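Local structure of MHC class I antigen (Ctenopharyngodon idella, 5H5Z) at residues 9-13 and 72-76; 80-84 and 133-139; 90-96 and 109-115. The protein probably presents bound peptides at the cell surface as the heavy chain of a class I histocompatibility molecule paired with beta-2-microglobulin. One frame throughout, in Å; residues are numbered along the deposited sequence.

All three contacts lie in the peptide-binding part of the chain, on the same side of its centre. Contacts 1 and 3 are buried and reach one eight-stranded sheet, in which strands 3-13 and 90-100 are neighbours. Contact 2 is only partly buried and ties two helix ends together above it. Helix 55-82 serves contacts 1 and 2, resting on the sheet in the first and ending in the second. Chemistry follows place: contact 1 is largely apolar, with aromatic rings and a methyl; contact 2 is led by an arginine gripping backbone and hydroxyl oxygens; contact 3 combines strand pairing with stacked rings. Phe83 of contact 2 packs on Tyr114 of contact 3.

Contact 1 of 3, residues 9-13 and 72-76; sequences YTGVS and FKDSI
Phe72 lays its ring along the strand from Tyr9 to Gly11, and this end of the contact is the tight one. Phe72 CZ comes to 3.6 Å from Tyr9 CB and 3.8 Å from Tyr9 CD2. The two rings form an offset edge-to-face pair: the edge of Tyr9 points toward the face of Phe72, with centroids 5.8 Å apart and planes at 68°. A chi1 of -99°, turned well off a staggered value, swings the Phe72 ring along the strand until its CD2 lies 3.8 Å from Gly11 CA. Glycine has only its backbone here, so the ring edge lies directly against the main chain, and the two CA atoms of Gly11 and Phe72 are 6.3 Å apart. This is the packing of a class I groove, a long helix laid across the sheet that forms its floor; the axes of the two short segments approach to 8.8 Å at 58°. Alternation along the strand sorts the residues: the side chains of Tyr9 and Ser13 point to the helix, with Gly11 between them offering only backbone, whereas Thr10 and Val12 turn to the underside and pack on Phe57 and Pro34 of the beta-2-microglobulin chain. One helical turn beyond Phe72 the fit is looser. Ile76 extends CG1 and CD1 toward the strand, and CD1 is the atom that touches, 3.7 Å from Ser13 OG and 4.0 Å from Gly11 O. Ser13 is itself partly exposed. Lys73, exposed, forms a salt bridge with Glu20; Ser75, on the groove side, hydrogen-bonds the backbone of the bound peptide.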
# COMPACT_ATOMS: atom_id res chain seq x y z
N TYR A 9 -0.93 2.98 -12.87
CA TYR A 9 -1.65 4.10 -13.47
C TYR A 9 -3.14 3.99 -13.16
O TYR A 9 -3.73 2.91 -13.32
CB TYR A 9 -1.53 4.10 -14.99
CG TYR A 9 -0.14 4.22 -15.60
CD1 TYR A 9 0.99 4.53 -14.83
CD2 TYR A 9 0.03 4.03 -16.97
CE1 TYR A 9 2.25 4.63 -15.42
CE2 TYR A 9 1.28 4.15 -17.57
CZ TYR A 9 2.38 4.44 -16.79
OH TYR A 9 3.61 4.53 -17.40
N THR A 10 -3.76 5.09 -12.74
CA THR A 10 -5.21 5.14 -12.55
C THR A 10 -5.87 6.20 -13.43
O THR A 10 -5.57 7.39 -13.31
CB THR A 10 -5.60 5.41 -11.08
OG1 THR A 10 -4.98 4.43 -10.23
CG2 THR A 10 -7.13 5.34 -10.90
N GLY A 11 -6.79 5.76 -14.27
CA GLY A 11 -7.57 6.66 -15.09
C GLY A 11 -9.03 6.65 -14.66
O GLY A 11 -9.61 5.60 -14.45
N VAL A 12 -9.59 7.84 -14.49
CA VAL A 12 -10.98 7.98 -14.11
C VAL A 12 -11.74 8.88 -15.08
O VAL A 12 -11.29 9.96 -15.41
CB VAL A 12 -11.10 8.58 -12.70
CG1 VAL A 12 -12.56 8.64 -12.27
CG2 VAL A 12 -10.28 7.77 -11.72
N SER A 13 -12.91 8.44 -15.51
CA SER A 13 -13.74 9.26 -16.36
C SER A 13 -14.93 9.77 -15.56
O SER A 13 -15.61 8.99 -14.92
CB SER A 13 -14.23 8.46 -17.56
OG SER A 13 -15.02 7.36 -17.14
N PHE A 72 -4.81 6.95 -22.11
CA PHE A 72 -5.81 6.52 -21.13
C PHE A 72 -7.19 7.12 -21.36
O PHE A 72 -8.20 6.43 -21.20
CB PHE A 72 -5.33 6.80 -19.70
CG PHE A 72 -4.75 5.60 -19.02
CD1 PHE A 72 -3.79 4.81 -19.65
CD2 PHE A 72 -5.15 5.26 -17.72
CE1 PHE A 72 -3.26 3.69 -19.02
CE2 PHE A 72 -4.62 4.15 -17.08
CZ PHE A 72 -3.68 3.37 -17.73
N LYS A 73 -7.23 8.41 -21.73
CA LYS A 73 -8.48 9.08 -22.09
C LYS A 73 -9.16 8.36 -23.25
O LYS A 73 -10.37 8.10 -23.21
CB LYS A 73 -8.22 10.53 -22.49
CG LYS A 73 -8.18 11.54 -21.35
CD LYS A 73 -7.75 12.92 -21.85
CE LYS A 73 -8.82 13.61 -22.70
NZ LYS A 73 -9.97 14.08 -21.89
N ASP A 74 -8.38 8.05 -24.27
CA ASP A 74 -8.88 7.41 -25.49
C ASP A 74 -9.35 5.99 -25.20
O ASP A 74 -10.40 5.55 -25.69
CB ASP A 74 -7.79 7.39 -26.57
CG ASP A 74 -7.39 8.78 -27.04
OD1 ASP A 74 -8.05 9.78 -26.67
OD2 ASP A 74 -6.40 8.88 -27.79
N SER A 75 -8.56 5.28 -24.39
CA SER A 75 -8.81 3.89 -24.04
C SER A 75 -10.10 3.71 -23.24
O SER A 75 -10.93 2.87 -23.60
CB SER A 75 -7.63 3.29 -23.28
OG SER A 75 -6.50 3.14 -24.13
N ILE A 76 -10.27 4.49 -22.18
CA ILE A 76 -11.46 4.38 -21.33
C ILE A 76 -12.75 4.69 -22.11
O ILE A 76 -13.78 4.07 -21.87
CB ILE A 76 -11.35 5.19 -20.01
CG1 ILE A 76 -12.39 4.72 -18.99
CG2 ILE A 76 -11.45 6.69 -20.27
CD1 ILE A 76 -12.11 5.17 -17.57

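Contact 2 of 3, residues 80-84 and 133-139; sequences MERFN and NPQAVIT
Arg82 reaches across to the first turn of helix 134-145 and grips it with two nitrogens. NH1 donates to Gln135 O along a nearly straight path, 164°; the modelled separation of 2.5 Å between Arg82 NH1 and Gln135 O is very short, and its exact value is doubtful. NE of Arg82 adds a weak bond to the same oxygen at 3.2 Å. A further bond joins Arg82 NH1 to Thr139 OG1 at 3.0 Å, with the hydroxyl tilted 30° from the guanidinium plane. Thr139 OG1 also hydrogen-bonds the backbone of the bound peptide, which places this cluster at the groove. Bends at chi2 and chi3 of Arg82 lay the guanidinium flat against Ile138, whose CB covers one face 3.5 Å from NH1. Ile138, Thr139, Gln135 and Ala136 together make the hole that receives this arginine knob. Farther out, Gln135 folds over the Phe83 ring: CG sits 3.7 Å from the ring centroid as a CH-pi contact, and the amide lies stacked, its plane 6° from that of the ring. Asn133 meets the ring edge with its side-chain amide and also caps the helix by accepting weakly from Ala136 N. Helix 55-82 ends in a Schellman motif at Asn84 and Asn133 N-caps helix 134-145; these two helix ends meet at one end of the groove, consistent with the closed groove of class I molecules.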
# COMPACT_ATOMS: atom_id res chain seq x y z
N MET A 80 -15.78 1.69 -22.26
CA MET A 80 -17.11 2.08 -21.74
C MET A 80 -18.21 1.81 -22.77
O MET A 80 -19.28 1.27 -22.43
CB MET A 80 -17.15 3.56 -21.32
CG MET A 80 -16.24 3.94 -20.16
SD MET A 80 -16.48 5.62 -19.54
CE MET A 80 -15.91 6.62 -20.91
N GLU A 81 -17.93 2.18 -24.01
CA GLU A 81 -18.85 1.98 -25.13
C GLU A 81 -19.11 0.49 -25.37
O GLU A 81 -20.23 0.10 -25.69
CB GLU A 81 -18.32 2.64 -26.40
CG GLU A 81 -18.41 4.16 -26.38
CD GLU A 81 -17.46 4.84 -27.36
OE1 GLU A 81 -16.59 4.15 -27.95
OE2 GLU A 81 -17.58 6.07 -27.53
N ARG A 82 -18.08 -0.33 -25.18
CA ARG A 82 -18.20 -1.77 -25.39
C ARG A 82 -19.03 -2.47 -24.32
O ARG A 82 -19.68 -3.49 -24.59
CB ARG A 82 -16.81 -2.40 -25.56
CG ARG A 82 -16.39 -2.43 -27.02
CD ARG A 82 -14.94 -2.03 -27.26
NE ARG A 82 -13.99 -3.07 -26.90
CZ ARG A 82 -12.74 -3.14 -27.34
NH1 ARG A 82 -11.95 -4.13 -26.93
NH2 ARG A 82 -12.26 -2.24 -28.19
N PHE A 83 -19.05 -1.91 -23.11
CA PHE A 83 -19.94 -2.39 -22.05
C PHE A 83 -21.30 -1.69 -22.05
O PHE A 83 -22.13 -1.94 -21.17
CB PHE A 83 -19.28 -2.27 -20.68
CG PHE A 83 -18.26 -3.33 -20.39
CD1 PHE A 83 -18.64 -4.53 -19.79
CD2 PHE A 83 -16.92 -3.14 -20.73
CE1 PHE A 83 -17.70 -5.51 -19.52
CE2 PHE A 83 -15.98 -4.13 -20.46
CZ PHE A 83 -16.36 -5.31 -19.86
N ASN A 84 -21.51 -0.82 -23.04
CA ASN A 84 -22.74 -0.02 -23.17
C ASN A 84 -22.98 0.88 -21.96
O ASN A 84 -24.09 0.94 -21.42
CB ASN A 84 -23.96 -0.92 -23.44
CG ASN A 84 -23.77 -1.80 -24.66
OD1 ASN A 84 -23.27 -1.36 -25.69
ND2 ASN A 84 -24.19 -3.06 -24.55
N ASN A 133 -12.59 -11.10 -20.86
CA ASN A 133 -13.98 -11.09 -21.30
C ASN A 133 -14.08 -10.84 -22.81
O ASN A 133 -13.09 -10.46 -23.43
CB ASN A 133 -14.78 -10.05 -20.51
CG ASN A 133 -14.10 -8.69 -20.47
OD1 ASN A 133 -13.83 -8.09 -21.51
ND2 ASN A 133 -13.84 -8.19 -19.27
N PRO A 134 -15.27 -11.06 -23.41
CA PRO A 134 -15.44 -10.79 -24.84
C PRO A 134 -15.07 -9.37 -25.25
O PRO A 134 -14.52 -9.17 -26.34
CB PRO A 134 -16.94 -11.04 -25.07
CG PRO A 134 -17.30 -12.04 -24.03
CD PRO A 134 -16.49 -11.66 -22.82
N GLN A 135 -15.36 -8.39 -24.39
CA GLN A 135 -15.05 -6.98 -24.65
C GLN A 135 -13.55 -6.76 -24.83
O GLN A 135 -13.14 -5.87 -25.59
CB GLN A 135 -15.56 -6.09 -23.51
CG GLN A 135 -17.07 -5.97 -23.40
CD GLN A 135 -17.71 -7.10 -22.61
OE1 GLN A 135 -17.05 -8.06 -22.20
NE2 GLN A 135 -19.02 -7.00 -22.40
N ALA A 136 -12.74 -7.56 -24.15
CA ALA A 136 -11.29 -7.44 -24.25
C ALA A 136 -10.68 -8.11 -25.49
O ALA A 136 -9.55 -7.81 -25.87
CB ALA A 136 -10.63 -7.97 -22.98
N VAL A 137 -11.44 -9.01 -26.11
CA VAL A 137 -10.93 -9.80 -27.25
C VAL A 137 -10.56 -8.93 -28.46
O VAL A 137 -9.55 -9.19 -29.13
CB VAL A 137 -11.90 -10.94 -27.64
CG1 VAL A 137 -11.37 -11.74 -28.82
CG2 VAL A 137 -12.13 -11.87 -26.45
N ILE A 138 -11.36 -7.90 -28.73
CA ILE A 138 -11.04 -6.95 -29.81
C ILE A 138 -9.66 -6.31 -29.57
O ILE A 138 -8.87 -6.17 -30.51
CB ILE A 138 -12.13 -5.87 -29.96
CG1 ILE A 138 -13.45 -6.51 -30.39
CG2 ILE A 138 -11.70 -4.79 -30.95
CD1 ILE A 138 -14.66 -5.62 -30.21
N THR A 139 -9.39 -5.94 -28.32
CA THR A 139 -8.09 -5.37 -27.93
C THR A 139 -6.96 -6.38 -28.10
O THR A 139 -5.90 -6.05 -28.64
CB THR A 139 -8.15 -4.82 -26.48
OG1 THR A 139 -9.06 -3.72 -26.43
CG2 THR A 139 -6.76 -4.37 -26.00

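Contact 3 of 3, residues 90-96 and 109-115; sequences HTWQNMY and FYQYAYD
Tyr96 lies over Tyr110 at one end of the paired strands, an offset stack with planes 5° apart and centroids separated by 4.5 Å. Chi1 of 63° places Tyr96 CG between the backbone N and the carbonyl carbon, and from there the side chain runs alongside its neighbour. Tyr96 CB sits over the centre of the Tyr110 ring, a CH-pi contact 3.5 Å from the centroid. CG and CD2 of Tyr96 rest on Tyr110 CZ, CD1 lies against Tyr110 CE2, CE2 comes to 3.7 Å from Tyr110 OH, and CZ nears the same oxygen. The tip, Tyr96 OH, hydrogen-bonds Tyr9 OH and the peptide backbone, while Tyr110 OH bonds a polar side chain of the peptide. On the same face the Asn94 amide stacks flat on the Tyr112 ring, planes 2° apart, and Trp92 CZ2 touches Tyr112 CD2 at 3.5 Å. Between the strands, reciprocal backbone bonds link Gln93 with Ala113 and Met95 with Gln111. At the far end the carboxylate of Asp115 takes the place of a backbone acceptor for Thr91 N, which meets OD1 at 2.9 Å; OD2 accepts from His90 ND1 at 2.8 Å through its syn lone pair, in the imidazole plane. Two good bonds and a weak third, from His90 ND1 to OD1, fix the carboxylate, and backbone N of Asp115 returns to Thr91 O. The opposite face carries Gln93, Met95, Gln111 and Ala113. A water there lies 2.7 Å from Gln93 OE1 and also bonds Thr91 OG1, and Gln93 NE2 bonds Trp61 O of the beta-2-microglobulin chain. Such an antiparallel hairpin, aromatic toward the peptide and seated on beta-2-microglobulin beneath, forms a central part of the floor of the class I binding groove.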
# COMPACT_ATOMS: atom_id res chain seq x y z
N HIS A 90 -16.31 5.72 -14.40
CA HIS A 90 -15.64 4.46 -14.70
C HIS A 90 -14.13 4.62 -14.58
O HIS A 90 -13.61 5.74 -14.62
CB HIS A 90 -16.05 3.93 -16.08
CG HIS A 90 -17.52 3.63 -16.18
ND1 HIS A 90 -18.07 2.47 -15.69
CD2 HIS A 90 -18.54 4.35 -16.69
CE1 HIS A 90 -19.38 2.48 -15.90
NE2 HIS A 90 -19.69 3.61 -16.51
N THR A 91 -13.44 3.50 -14.39
CA THR A 91 -12.00 3.51 -14.15
C THR A 91 -11.25 2.59 -15.10
O THR A 91 -11.78 1.55 -15.52
CB THR A 91 -11.64 3.08 -12.70
OG1 THR A 91 -11.82 1.66 -12.57
CG2 THR A 91 -12.51 3.79 -11.67
N TRP A 92 -10.03 2.98 -15.42
CA TRP A 92 -9.13 2.22 -16.27
C TRP A 92 -7.79 2.19 -15.55
O TRP A 92 -7.26 3.24 -15.16
CB TRP A 92 -9.03 2.89 -17.65
CG TRP A 92 -8.09 2.22 -18.62
CD1 TRP A 92 -6.94 2.74 -19.14
CD2 TRP A 92 -8.23 0.91 -19.20
NE1 TRP A 92 -6.36 1.84 -20.01
CE2 TRP A 92 -7.13 0.71 -20.06
CE3 TRP A 92 -9.20 -0.10 -19.07
CZ2 TRP A 92 -6.95 -0.47 -20.79
CZ3 TRP A 92 -9.02 -1.28 -19.80
CH2 TRP A 92 -7.90 -1.45 -20.65
N GLN A 93 -7.25 0.99 -15.37
CA GLN A 93 -6.02 0.81 -14.61
C GLN A 93 -4.98 0.02 -15.38
O GLN A 93 -5.31 -0.88 -16.16
CB GLN A 93 -6.30 0.08 -13.30
CG GLN A 93 -6.94 0.92 -12.21
CD GLN A 93 -7.55 0.05 -11.12
OE1 GLN A 93 -8.55 -0.63 -11.34
NE2 GLN A 93 -6.94 0.07 -9.94
N ASN A 94 -3.72 0.34 -15.13
CA ASN A 94 -2.59 -0.39 -15.66
C ASN A 94 -1.57 -0.55 -14.53
O ASN A 94 -1.26 0.42 -13.83
CB ASN A 94 -1.99 0.38 -16.85
CG ASN A 94 -0.79 -0.31 -17.50
OD1 ASN A 94 -0.68 -1.54 -17.54
ND2 ASN A 94 0.09 0.50 -18.07
N MET A 95 -1.11 -1.77 -14.33
CA MET A 95 0.07 -1.99 -13.49
C MET A 95 1.08 -2.83 -14.26
O MET A 95 0.72 -3.79 -14.94
CB MET A 95 -0.29 -2.63 -12.14
CG MET A 95 -0.90 -4.02 -12.24
SD MET A 95 -1.54 -4.60 -10.67
CE MET A 95 -0.06 -4.58 -9.66
N TYR A 96 2.34 -2.45 -14.17
CA TYR A 96 3.39 -3.23 -14.80
C TYR A 96 4.65 -3.06 -14.00
O TYR A 96 4.78 -2.10 -13.23
CB TYR A 96 3.60 -2.81 -16.26
CG TYR A 96 4.07 -1.38 -16.48
CD1 TYR A 96 5.43 -1.07 -16.53
CD2 TYR A 96 3.14 -0.35 -16.68
CE1 TYR A 96 5.86 0.23 -16.74
CE2 TYR A 96 3.57 0.96 -16.89
CZ TYR A 96 4.92 1.24 -16.92
OH TYR A 96 5.34 2.53 -17.13
N PHE A 109 5.61 -8.33 -15.27
CA PHE A 109 4.18 -8.44 -15.54
C PHE A 109 3.66 -7.17 -16.21
O PHE A 109 4.27 -6.10 -16.08
CB PHE A 109 3.41 -8.70 -14.24
CG PHE A 109 3.50 -7.58 -13.25
CD1 PHE A 109 4.61 -7.47 -12.41
CD2 PHE A 109 2.49 -6.63 -13.15
CE1 PHE A 109 4.71 -6.44 -11.49
CE2 PHE A 109 2.58 -5.59 -12.23
CZ PHE A 109 3.69 -5.50 -11.40
N TYR A 110 2.53 -7.28 -16.91
CA TYR A 110 1.90 -6.15 -17.58
C TYR A 110 0.41 -6.45 -17.65
O TYR A 110 -0.01 -7.41 -18.30
CB TYR A 110 2.50 -5.95 -18.98
CG TYR A 110 2.83 -4.51 -19.33
CD1 TYR A 110 1.83 -3.56 -19.51
CD2 TYR A 110 4.16 -4.11 -19.51
CE1 TYR A 110 2.14 -2.24 -19.82
CE2 TYR A 110 4.48 -2.80 -19.82
CZ TYR A 110 3.47 -1.87 -19.98
OH TYR A 110 3.78 -0.57 -20.30
N GLN A 111 -0.40 -5.63 -16.97
CA GLN A 111 -1.83 -5.92 -16.77
C GLN A 111 -2.70 -4.67 -16.83
O GLN A 111 -2.27 -3.59 -16.43
CB GLN A 111 -2.04 -6.60 -15.41
CG GLN A 111 -1.31 -7.92 -15.23
CD GLN A 111 -1.14 -8.32 -13.78
OE1 GLN A 111 -1.63 -7.66 -12.87
NE2 GLN A 111 -0.44 -9.42 -13.55
N TYR A 112 -3.92 -4.84 -17.33
CA TYR A 112 -4.90 -3.76 -17.38
C TYR A 112 -6.23 -4.22 -16.78
O TYR A 112 -6.57 -5.39 -16.86
CB TYR A 112 -5.13 -3.32 -18.83
CG TYR A 112 -3.92 -2.69 -19.51
CD1 TYR A 112 -2.93 -3.48 -20.10
CD2 TYR A 112 -3.79 -1.30 -19.60
CE1 TYR A 112 -1.84 -2.91 -20.73
CE2 TYR A 112 -2.70 -0.72 -20.25
CZ TYR A 112 -1.73 -1.53 -20.80
OH TYR A 112 -0.65 -0.95 -21.45
N ALA A 113 -6.97 -3.28 -16.18
CA ALA A 113 -8.31 -3.57 -15.64
C ALA A 113 -9.28 -2.45 -15.96
O ALA A 113 -8.89 -1.27 -15.98
CB ALA A 113 -8.26 -3.78 -14.13
N TYR A 114 -10.53 -2.83 -16.19
CA TYR A 114 -11.61 -1.88 -16.35
C TYR A 114 -12.58 -2.04 -15.19
O TYR A 114 -12.99 -3.16 -14.86
CB TYR A 114 -12.34 -2.10 -17.68
CG TYR A 114 -13.55 -1.22 -17.86
CD1 TYR A 114 -13.41 0.16 -17.99
CD2 TYR A 114 -14.84 -1.76 -17.88
CE1 TYR A 114 -14.51 0.98 -18.15
CE2 TYR A 114 -15.95 -0.94 -18.04
CZ TYR A 114 -15.78 0.42 -18.18
OH TYR A 114 -16.88 1.24 -18.33
N ASP A 115 -12.94 -0.91 -14.58
CA ASP A 115 -13.74 -0.89 -13.34
C ASP A 115 -13.24 -1.89 -12.29
O ASP A 115 -14.03 -2.56 -11.62
CB ASP A 115 -15.24 -1.07 -13.64
CG ASP A 115 -15.87 0.16 -14.26
OD1 ASP A 115 -15.30 1.27 -14.11
OD2 ASP A 115 -16.93 0.04 -14.90
O HOH W 1 -10.07 -0.29 -13.49